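Local coordinates for fructooligosaccharide ABC transporter substrate-binding protein FusA (PDB 5G5Y) that binds short- and long-chain fructooligosaccharides, preferring tetrasaccharides and larger, as the solute-binding component of the FusABC-MsmK ABC transporter that imports them, at residues 434-439 and 478-482; 189-195 and 206-210; 425-431 and 481-485. All coordinates share one frame; numbering follows the deposited sequence.

Contact 1 (434-439 and 478-482); sequences KIAHIE and YLAIK. With ZN (zinc ion), chain H.
Y478 touches I435, I438 and E439 of the facing helix. Its hydroxyl OH donates to OE2 of E439 over 2.6 Å. The carboxylate uses its anti lone pair, the one pointing away from OE1. OE2 lies at the ring edge, near the ring plane; the carboxylate and ring planes are 61° apart. Nearer the backbone, the side chains of I435 and Y478 cross at about a right angle, with CD1 of I435 3.6 Å from CD1 of Y478. CG2 of I438 comes obliquely to the same ring carbon. The ring swings to this side because CG of Y478 is anti to the backbone N (chi1 -174°).

I435 also meets I481 tip to tip, CD1 against CG2 at 3.7 Å. The end of I481 meets K434 at a slant, CD1 of I481 3.8 Å from CE of K434. The ammonium of K434 is salt-bridged to D431, one turn earlier.

NZ of K482 is 4.5 Å from OE2 of E439, too far for a salt bridge. A water joins them, donating to OE2 and accepting from NZ. H437 binds a zinc ion together with D441.

Helices 429-455 and 475-492 run roughly antiparallel here, at 141° with axes 10.7 Å apart. M427 covers I435 and I481. L479 leans on strands 210-212 and 218-220, the second of which ends at F220 of a calcium site.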
loop_
_atom_site.group_PDB
_atom_site.type_symbol
_atom_site.label_atom_id
_atom_site.label_comp_id
_atom_site.label_asym_id
_atom_site.label_seq_id
_atom_site.Cartn_x
_atom_site.Cartn_y
_atom_site.Cartn_z
ATOM N N LYS A 434 -7.276 14.294 16.673
ATOM C CA LYS A 434 -6.572 13.772 17.835
ATOM C C LYS A 434 -5.464 12.791 17.454
ATOM O O LYS A 434 -4.360 12.824 18.009
ATOM C CB LYS A 434 -7.534 13.032 18.758
ATOM C CG LYS A 434 -8.471 13.935 19.522
ATOM C CD LYS A 434 -9.192 13.226 20.664
ATOM C CE LYS A 434 -10.312 12.363 20.148
ATOM N NZ LYS A 434 -11.020 11.601 21.215
ATOM N N ILE A 435 -5.790 11.908 16.518
ATOM C CA ILE A 435 -4.853 10.885 16.044
ATOM C C ILE A 435 -3.690 11.533 15.273
ATOM O O ILE A 435 -2.538 11.175 15.499
ATOM C CB ILE A 435 -5.628 9.825 15.195
ATOM C CG1 ILE A 435 -6.586 9.015 16.079
ATOM C CG2 ILE A 435 -4.730 8.876 14.386
ATOM C CD1 ILE A 435 -5.958 8.242 17.222
ATOM N N ALA A 436 -3.995 12.519 14.429
ATOM C CA ALA A 436 -2.987 13.270 13.667
ATOM C C ALA A 436 -1.979 13.974 14.559
ATOM O O ALA A 436 -0.770 13.994 14.280
ATOM C CB ALA A 436 -3.657 14.280 12.728
ATOM N N HIS A 437 -2.485 14.600 15.604
ATOM C CA HIS A 437 -1.655 15.264 16.577
ATOM C C HIS A 437 -0.726 14.272 17.278
ATOM O O HIS A 437 0.478 14.521 17.372
ATOM C CB HIS A 437 -2.531 16.021 17.585
ATOM C CG HIS A 437 -1.784 16.725 18.672
ATOM N ND1 HIS A 437 -2.424 17.549 19.574
ATOM C CD2 HIS A 437 -0.474 16.763 19.009
ATOM C CE1 HIS A 437 -1.542 18.060 20.413
ATOM N NE2 HIS A 437 -0.351 17.595 20.093
ATOM N N ILE A 438 -1.271 13.172 17.773
ATOM C CA ILE A 438 -0.467 12.198 18.482
ATOM C C ILE A 438 0.654 11.641 17.583
ATOM O O ILE A 438 1.824 11.513 18.026
ATOM C CB ILE A 438 -1.321 11.079 19.125
ATOM C CG1 ILE A 438 -2.185 11.674 20.247
ATOM C CG2 ILE A 438 -0.426 9.981 19.745
ATOM C CD1 ILE A 438 -3.301 10.753 20.701
ATOM N N GLU A 439 0.293 11.317 16.347
ATOM C CA GLU A 439 1.271 10.766 15.372
ATOM C C GLU A 439 2.334 11.807 15.003
ATOM O O GLU A 439 3.514 11.481 14.897
ATOM C CB GLU A 439 0.558 10.271 14.106
ATOM C CG GLU A 439 -0.196 8.973 14.357
ATOM C CD GLU A 439 -1.123 8.555 13.218
ATOM O OE1 GLU A 439 -1.166 9.226 12.192
ATOM O OE2 GLU A 439 -1.816 7.529 13.353
ATOM N N TYR A 478 -4.513 7.279 22.236
ATOM C CA TYR A 478 -4.339 6.758 20.864
ATOM C C TYR A 478 -4.925 5.341 20.727
ATOM O O TYR A 478 -5.769 5.066 19.866
ATOM C CB TYR A 478 -2.838 6.748 20.532
ATOM C CG TYR A 478 -2.497 6.373 19.109
ATOM C CD1 TYR A 478 -2.588 7.318 18.112
ATOM C CD2 TYR A 478 -2.074 5.091 18.763
ATOM C CE1 TYR A 478 -2.294 7.035 16.811
ATOM C CE2 TYR A 478 -1.761 4.787 17.432
ATOM C CZ TYR A 478 -1.870 5.784 16.472
ATOM O OH TYR A 478 -1.581 5.609 15.144
ATOM N N LEU A 479 -4.505 4.473 21.643
ATOM C CA LEU A 479 -4.969 3.083 21.658
ATOM C C LEU A 479 -6.428 2.916 21.957
ATOM O O LEU A 479 -7.076 2.069 21.334
ATOM C CB LEU A 479 -4.157 2.220 22.614
ATOM C CG LEU A 479 -2.753 1.903 22.097
ATOM C CD1 LEU A 479 -1.934 1.278 23.221
ATOM C CD2 LEU A 479 -2.839 0.947 20.900
ATOM N N ALA A 480 -6.961 3.742 22.866
ATOM C CA ALA A 480 -8.382 3.682 23.161
ATOM C C ALA A 480 -9.187 4.087 21.937
ATOM O O ALA A 480 -10.215 3.486 21.663
ATOM C CB ALA A 480 -8.768 4.554 24.372
ATOM N N ILE A 481 -8.745 5.112 21.218
ATOM C CA ILE A 481 -9.421 5.510 19.984
ATOM C C ILE A 481 -9.388 4.376 18.934
ATOM O O ILE A 481 -10.427 4.031 18.343
ATOM C CB ILE A 481 -8.856 6.799 19.386
ATOM C CG1 ILE A 481 -9.205 7.979 20.313
ATOM C CG2 ILE A 481 -9.410 7.001 17.978
ATOM C CD1 ILE A 481 -8.302 9.168 20.127
ATOM N N LYS A 482 -8.212 3.802 18.737
ATOM C CA LYS A 482 -8.046 2.725 17.761
ATOM C C LYS A 482 -8.913 1.523 18.125
ATOM O O LYS A 482 -9.576 0.906 17.259
ATOM C CB LYS A 482 -6.570 2.355 17.617
ATOM C CG LYS A 482 -5.686 3.433 16.960
ATOM C CD LYS A 482 -5.856 3.473 15.455
ATOM C CE LYS A 482 -5.031 4.578 14.794
ATOM N NZ LYS A 482 -5.118 4.476 13.307
HETATM ZN ZN ZN H . 1.377 17.701 21.116
HETATM O O HOH W 1 -3.798 6.661 11.934
#

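Contact 2 (189-195 and 206-210); sequences NGNEDFK and NDDHL
D207 reaches across to K195 and G190, one carboxylate oxygen for each. The charged bonds come first. NZ of K195 meets OD1 of D207 at 2.8 Å, nearly along the C-O axis of that oxygen. The same NZ is salt-bridged to OD2 of D193, also at 2.8 Å. CD of K195 rests 3.4 Å from the carbonyl C of N206. Beyond it, bends at chi3 (55°) and chi4 (70°) turn NZ to the acids.

Backbone N-H groups hold the two acids. G190 N donates to OD2 of D207 over 2.8 Å, from above the carboxylate plane and well off straight (139°). K195 N donates to OD2 of D193, closing an Asx turn; it and NZ approach that oxygen from opposite faces. N206 braces the turn 206-209: OD1 accepts from L210 N, and ND2 gives to L210 O.

Water adds a link, lying 2.7 Å from OD1 of D207 and 2.8 Å from O of G190.

One buried lysine is thus shared by two acids, with Y447 and R450 of helix 429-455 bonding to K195 and D193. The network would probably favour the charged form of K195, and it ties down the turn that carries the substrate-binding N191.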
loop_
_atom_site.group_PDB
_atom_site.type_symbol
_atom_site.label_atom_id
_atom_site.label_comp_id
_atom_site.label_asym_id
_atom_site.label_seq_id
_atom_site.Cartn_x
_atom_site.Cartn_y
_atom_site.Cartn_z
ATOM N N ASN A 189 9.824 4.591 7.983
ATOM C CA ASN A 189 8.685 3.999 7.323
ATOM C C ASN A 189 9.128 3.470 5.939
ATOM O O ASN A 189 10.137 3.936 5.338
ATOM C CB ASN A 189 7.498 4.963 7.164
ATOM C CG ASN A 189 6.768 5.305 8.498
ATOM O OD1 ASN A 189 6.573 4.486 9.479
ATOM N ND2 ASN A 189 6.342 6.565 8.546
ATOM N N GLY A 190 8.399 2.481 5.470
ATOM C CA GLY A 190 8.387 2.088 4.074
ATOM C C GLY A 190 9.099 0.799 3.748
ATOM O O GLY A 190 9.533 0.018 4.624
ATOM N N ASN A 191 9.281 0.596 2.449
ATOM C CA ASN A 191 9.617 -0.735 1.931
ATOM C C ASN A 191 11.048 -1.211 2.153
ATOM O O ASN A 191 11.337 -2.389 1.945
ATOM C CB ASN A 191 9.281 -0.778 0.438
ATOM C CG ASN A 191 7.822 -0.457 0.152
ATOM O OD1 ASN A 191 6.952 -0.570 1.032
ATOM N ND2 ASN A 191 7.544 -0.048 -1.082
ATOM N N GLU A 192 11.931 -0.308 2.548
ATOM C CA GLU A 192 13.346 -0.556 2.690
ATOM C C GLU A 192 13.807 -0.594 4.147
ATOM O O GLU A 192 14.986 -0.710 4.421
ATOM C CB GLU A 192 14.140 0.478 1.863
ATOM C CG GLU A 192 14.025 0.299 0.350
ATOM C CD GLU A 192 12.684 0.646 -0.231
ATOM O OE1 GLU A 192 12.153 1.715 0.076
ATOM O OE2 GLU A 192 12.123 -0.143 -0.995
ATOM N N ASP A 193 12.882 -0.554 5.092
ATOM C CA ASP A 193 13.219 -0.629 6.499
ATOM C C ASP A 193 13.411 -2.080 6.966
ATOM O O ASP A 193 12.848 -2.986 6.369
ATOM C CB ASP A 193 12.099 0.017 7.332
ATOM C CG ASP A 193 12.496 0.187 8.788
ATOM O OD1 ASP A 193 13.598 0.744 9.010
ATOM O OD2 ASP A 193 11.802 -0.303 9.719
ATOM N N PHE A 194 14.125 -2.279 8.086
ATOM C CA PHE A 194 14.422 -3.586 8.630
ATOM C C PHE A 194 13.335 -4.194 9.532
ATOM O O PHE A 194 13.509 -5.317 10.002
ATOM C CB PHE A 194 15.784 -3.593 9.419
ATOM C CG PHE A 194 15.842 -2.622 10.567
ATOM C CD1 PHE A 194 15.189 -2.876 11.763
ATOM C CD2 PHE A 194 16.501 -1.411 10.429
ATOM C CE1 PHE A 194 15.219 -1.947 12.799
ATOM C CE2 PHE A 194 16.529 -0.490 11.471
ATOM C CZ PHE A 194 15.907 -0.772 12.663
ATOM N N LYS A 195 12.259 -3.454 9.825
ATOM C CA LYS A 195 11.332 -3.828 10.915
ATOM C C LYS A 195 10.661 -5.208 10.697
ATOM O O LYS A 195 10.247 -5.859 11.675
ATOM C CB LYS A 195 10.304 -2.718 11.225
ATOM C CG LYS A 195 9.257 -2.500 10.125
ATOM C CD LYS A 195 8.124 -1.562 10.541
ATOM C CE LYS A 195 8.587 -0.190 11.035
ATOM N NZ LYS A 195 9.139 0.618 9.904
ATOM N N ASN A 206 5.164 -2.855 12.385
ATOM C CA ASN A 206 4.835 -2.394 11.038
ATOM C C ASN A 206 4.845 -0.878 11.035
ATOM O O ASN A 206 5.078 -0.279 12.093
ATOM C CB ASN A 206 3.515 -2.982 10.561
ATOM C CG ASN A 206 2.344 -2.635 11.455
ATOM O OD1 ASN A 206 2.226 -1.506 11.956
ATOM N ND2 ASN A 206 1.431 -3.582 11.620
ATOM N N ASP A 207 4.602 -0.266 9.879
ATOM C CA ASP A 207 4.731 1.207 9.761
ATOM C C ASP A 207 3.729 1.971 10.609
ATOM O O ASP A 207 3.963 3.131 10.881
ATOM C CB ASP A 207 4.676 1.642 8.289
ATOM C CG ASP A 207 5.943 1.287 7.526
ATOM O OD1 ASP A 207 6.965 0.934 8.181
ATOM O OD2 ASP A 207 5.941 1.363 6.272
ATOM N N ASP A 208 2.615 1.350 10.999
ATOM C CA ASP A 208 1.660 1.966 11.948
ATOM C C ASP A 208 1.984 1.669 13.423
ATOM O O ASP A 208 1.320 2.186 14.311
ATOM C CB ASP A 208 0.250 1.442 11.705
ATOM C CG ASP A 208 -0.259 1.744 10.304
ATOM O OD1 ASP A 208 -0.128 2.886 9.842
ATOM O OD2 ASP A 208 -0.790 0.825 9.643
ATOM N N HIS A 209 2.982 0.814 13.671
ATOM C CA HIS A 209 3.270 0.255 14.996
ATOM C C HIS A 209 2.012 -0.292 15.665
ATOM O O HIS A 209 1.824 -0.130 16.873
ATOM C CB HIS A 209 3.961 1.265 15.903
ATOM C CG HIS A 209 5.137 1.936 15.275
ATOM N ND1 HIS A 209 6.222 1.238 14.792
ATOM C CD2 HIS A 209 5.387 3.241 15.021
ATOM C CE1 HIS A 209 7.065 2.081 14.222
ATOM N NE2 HIS A 209 6.593 3.300 14.365
ATOM N N LEU A 210 1.140 -0.893 14.870
ATOM C CA LEU A 210 -0.138 -1.365 15.383
ATOM C C LEU A 210 -0.540 -2.683 14.746
ATOM O O LEU A 210 -0.716 -2.760 13.525
ATOM C CB LEU A 210 -1.205 -0.315 15.128
ATOM C CG LEU A 210 -2.465 -0.424 15.956
ATOM C CD1 LEU A 210 -2.220 0.092 17.366
ATOM C CD2 LEU A 210 -3.561 0.407 15.296
HETATM O O HOH W 2 8.380 -0.978 6.994
#

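Contact 3 (425-431 and 481-485)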
loop_
_atom_site.group_PDB
_atom_site.type_symbol
_atom_site.label_atom_id
_atom_site.label_comp_id
_atom_site.label_asym_id
_atom_site.label_seq_id
_atom_site.Cartn_x
_atom_site.Cartn_y
_atom_site.Cartn_z
ATOM N N VAL A 425 -10.696 2.233 8.871
ATOM C CA VAL A 425 -11.972 2.802 9.288
ATOM C C VAL A 425 -12.018 4.291 8.982
ATOM O O VAL A 425 -10.995 4.922 8.939
ATOM C CB VAL A 425 -12.244 2.576 10.793
ATOM C CG1 VAL A 425 -12.603 1.121 11.024
ATOM C CG2 VAL A 425 -11.049 3.014 11.650
ATOM N N PHE A 426 -13.221 4.820 8.794
ATOM C CA PHE A 426 -13.505 6.224 8.635
ATOM C C PHE A 426 -13.869 6.851 10.003
ATOM O O PHE A 426 -14.921 6.588 10.543
ATOM C CB PHE A 426 -14.721 6.351 7.673
ATOM C CG PHE A 426 -14.889 7.683 7.029
ATOM C CD1 PHE A 426 -14.249 8.824 7.462
ATOM C CD2 PHE A 426 -15.770 7.792 5.935
ATOM C CE1 PHE A 426 -14.429 10.042 6.806
ATOM C CE2 PHE A 426 -15.957 8.998 5.290
ATOM C CZ PHE A 426 -15.297 10.121 5.713
ATOM N N MET A 427 -13.007 7.696 10.541
ATOM C CA MET A 427 -13.175 8.240 11.879
ATOM C C MET A 427 -13.884 9.613 11.836
ATOM O O MET A 427 -13.924 10.289 10.808
ATOM C CB MET A 427 -11.807 8.397 12.570
ATOM C CG MET A 427 -11.090 7.081 12.861
ATOM S SD MET A 427 -9.624 7.343 13.875
ATOM C CE MET A 427 -8.980 5.676 14.071
ATOM N N THR A 428 -14.403 10.028 12.978
ATOM C CA THR A 428 -14.925 11.386 13.088
ATOM C C THR A 428 -13.828 12.413 12.917
ATOM O O THR A 428 -12.613 12.131 13.097
ATOM C CB THR A 428 -15.593 11.647 14.435
ATOM O OG1 THR A 428 -14.635 11.489 15.497
ATOM C CG2 THR A 428 -16.769 10.743 14.625
ATOM N N GLN A 429 -14.255 13.651 12.633
ATOM C CA GLN A 429 -13.288 14.751 12.480
ATOM C C GLN A 429 -12.461 14.931 13.757
ATOM O O GLN A 429 -11.249 15.052 13.697
ATOM C CB GLN A 429 -14.013 16.063 12.069
ATOM C CG GLN A 429 -13.114 17.122 11.424
ATOM C CD GLN A 429 -13.778 17.851 10.232
ATOM O OE1 GLN A 429 -14.990 18.114 10.220
ATOM N NE2 GLN A 429 -12.976 18.148 9.207
ATOM N N GLU A 430 -13.122 14.907 14.911
ATOM C CA GLU A 430 -12.467 15.062 16.200
ATOM C C GLU A 430 -11.400 13.991 16.449
ATOM O O GLU A 430 -10.296 14.279 16.919
ATOM C CB GLU A 430 -13.507 14.985 17.311
ATOM C CG GLU A 430 -12.962 15.289 18.693
ATOM C CD GLU A 430 -13.927 14.917 19.816
ATOM O OE1 GLU A 430 -14.946 14.226 19.562
ATOM O OE2 GLU A 430 -13.648 15.315 20.968
ATOM N N ASP A 431 -11.761 12.757 16.168
ATOM C CA ASP A 431 -10.806 11.654 16.298
ATOM C C ASP A 431 -9.675 11.743 15.290
ATOM O O ASP A 431 -8.508 11.533 15.661
ATOM C CB ASP A 431 -11.504 10.298 16.277
ATOM C CG ASP A 431 -12.292 10.027 17.572
ATOM O OD1 ASP A 431 -11.925 10.584 18.628
ATOM O OD2 ASP A 431 -13.276 9.265 17.557
ATOM N N ILE A 481 -8.745 5.112 21.218
ATOM C CA ILE A 481 -9.421 5.510 19.984
ATOM C C ILE A 481 -9.388 4.376 18.934
ATOM O O ILE A 481 -10.427 4.031 18.343
ATOM C CB ILE A 481 -8.856 6.799 19.386
ATOM C CG1 ILE A 481 -9.205 7.979 20.313
ATOM C CG2 ILE A 481 -9.410 7.001 17.978
ATOM C CD1 ILE A 481 -8.302 9.168 20.127
ATOM N N LYS A 482 -8.212 3.802 18.737
ATOM C CA LYS A 482 -8.046 2.725 17.761
ATOM C C LYS A 482 -8.913 1.523 18.125
ATOM O O LYS A 482 -9.576 0.906 17.259
ATOM C CB LYS A 482 -6.570 2.355 17.617
ATOM C CG LYS A 482 -5.686 3.433 16.960
ATOM C CD LYS A 482 -5.856 3.473 15.455
ATOM C CE LYS A 482 -5.031 4.578 14.794
ATOM N NZ LYS A 482 -5.118 4.476 13.307
ATOM N N GLN A 483 -8.943 1.186 19.415
ATOM C CA GLN A 483 -9.752 0.069 19.879
ATOM C C GLN A 483 -11.228 0.359 19.698
ATOM O O GLN A 483 -11.981 -0.527 19.346
ATOM C CB GLN A 483 -9.456 -0.253 21.367
ATOM C CG GLN A 483 -10.079 -1.515 21.868
ATOM C CD GLN A 483 -9.443 -2.748 21.266
ATOM O OE1 GLN A 483 -8.261 -2.980 21.449
ATOM N NE2 GLN A 483 -10.243 -3.576 20.598
ATOM N N LYS A 484 -11.656 1.598 19.963
ATOM C CA LYS A 484 -13.035 1.961 19.761
ATOM C C LYS A 484 -13.501 1.707 18.317
ATOM O O LYS A 484 -14.533 1.081 18.077
ATOM C CB LYS A 484 -13.254 3.426 20.167
ATOM C CG LYS A 484 -14.669 3.973 19.979
ATOM C CD LYS A 484 -14.744 5.444 20.399
ATOM C CE LYS A 484 -14.146 6.360 19.346
ATOM N NZ LYS A 484 -14.353 7.806 19.642
ATOM N N TYR A 485 -12.753 2.207 17.359
ATOM C CA TYR A 485 -13.112 1.986 15.966
ATOM C C TYR A 485 -13.012 0.516 15.531
ATOM O O TYR A 485 -13.822 0.069 14.717
ATOM C CB TYR A 485 -12.311 2.899 15.049
ATOM C CG TYR A 485 -12.796 4.319 15.123
ATOM C CD1 TYR A 485 -13.928 4.715 14.415
ATOM C CD2 TYR A 485 -12.157 5.259 15.935
ATOM C CE1 TYR A 485 -14.404 6.002 14.500
ATOM C CE2 TYR A 485 -12.619 6.558 16.012
ATOM C CZ TYR A 485 -13.760 6.921 15.307
ATOM O OH TYR A 485 -14.265 8.213 15.382
#
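The ring of Y485 lies with one face against M427 and its hydroxyl end against T428 and D431. CG of M427 sits over the ring centre, 3.5 Å from the centroid and close to the normal, a CH-pi contact. The methionine runs on extended, with SD 4.2 Å from the centroid in an oblique Met-aromatic approach. Its side chain crosses that of K482 at about a right angle, CE near CD of K482. V425 covers the root of the ring, its CG2 3.6 Å from CB of Y485.

D431 meets the ring at its edge, carboxylate and ring planes 89° apart. OD2 of D431 accepts from OH of Y485 at 2.6 Å on its anti lone pair. D431 and K484 reach for each other from opposite directions, NZ of K484 2.8 Å from OD2 of D431 on the syn side. Two donors therefore grip one oxygen, while OD1 is salt-bridged to K434. The tyrosine hydroxyl in turn accepts from T428 N over 3.0 Å, almost straight at 173°.

OG1 of T428 lies between its own N and carbonyl carbon (chi1 61°). There it accepts from D431 N at 3.2 Å. This is an N-cap: T428 stands just before helix 429-455, and Y485 of the C-terminal helix 475-492 pins the capped first turn.

From the N terminus, contact 2 comes first. Within the connection between strands 181-183 and 210-212, it closes a loop of ten residues. It is complete before the other two begin. Contact 3 opens next, in the loop leading into helix 429-455, and runs into its first turn. Contact 1 follows at 434, further along the helix. Both end on helix 475-492 and share I481 and K482, so they are neighbouring parts of one interface on that helix, with helix 459-472 in the connection. Their centres are about 8 Å apart. I435 of contact 1 packs on M427 of contact 3. L210 joins contact 2 to this interface by packing on L479 and K482.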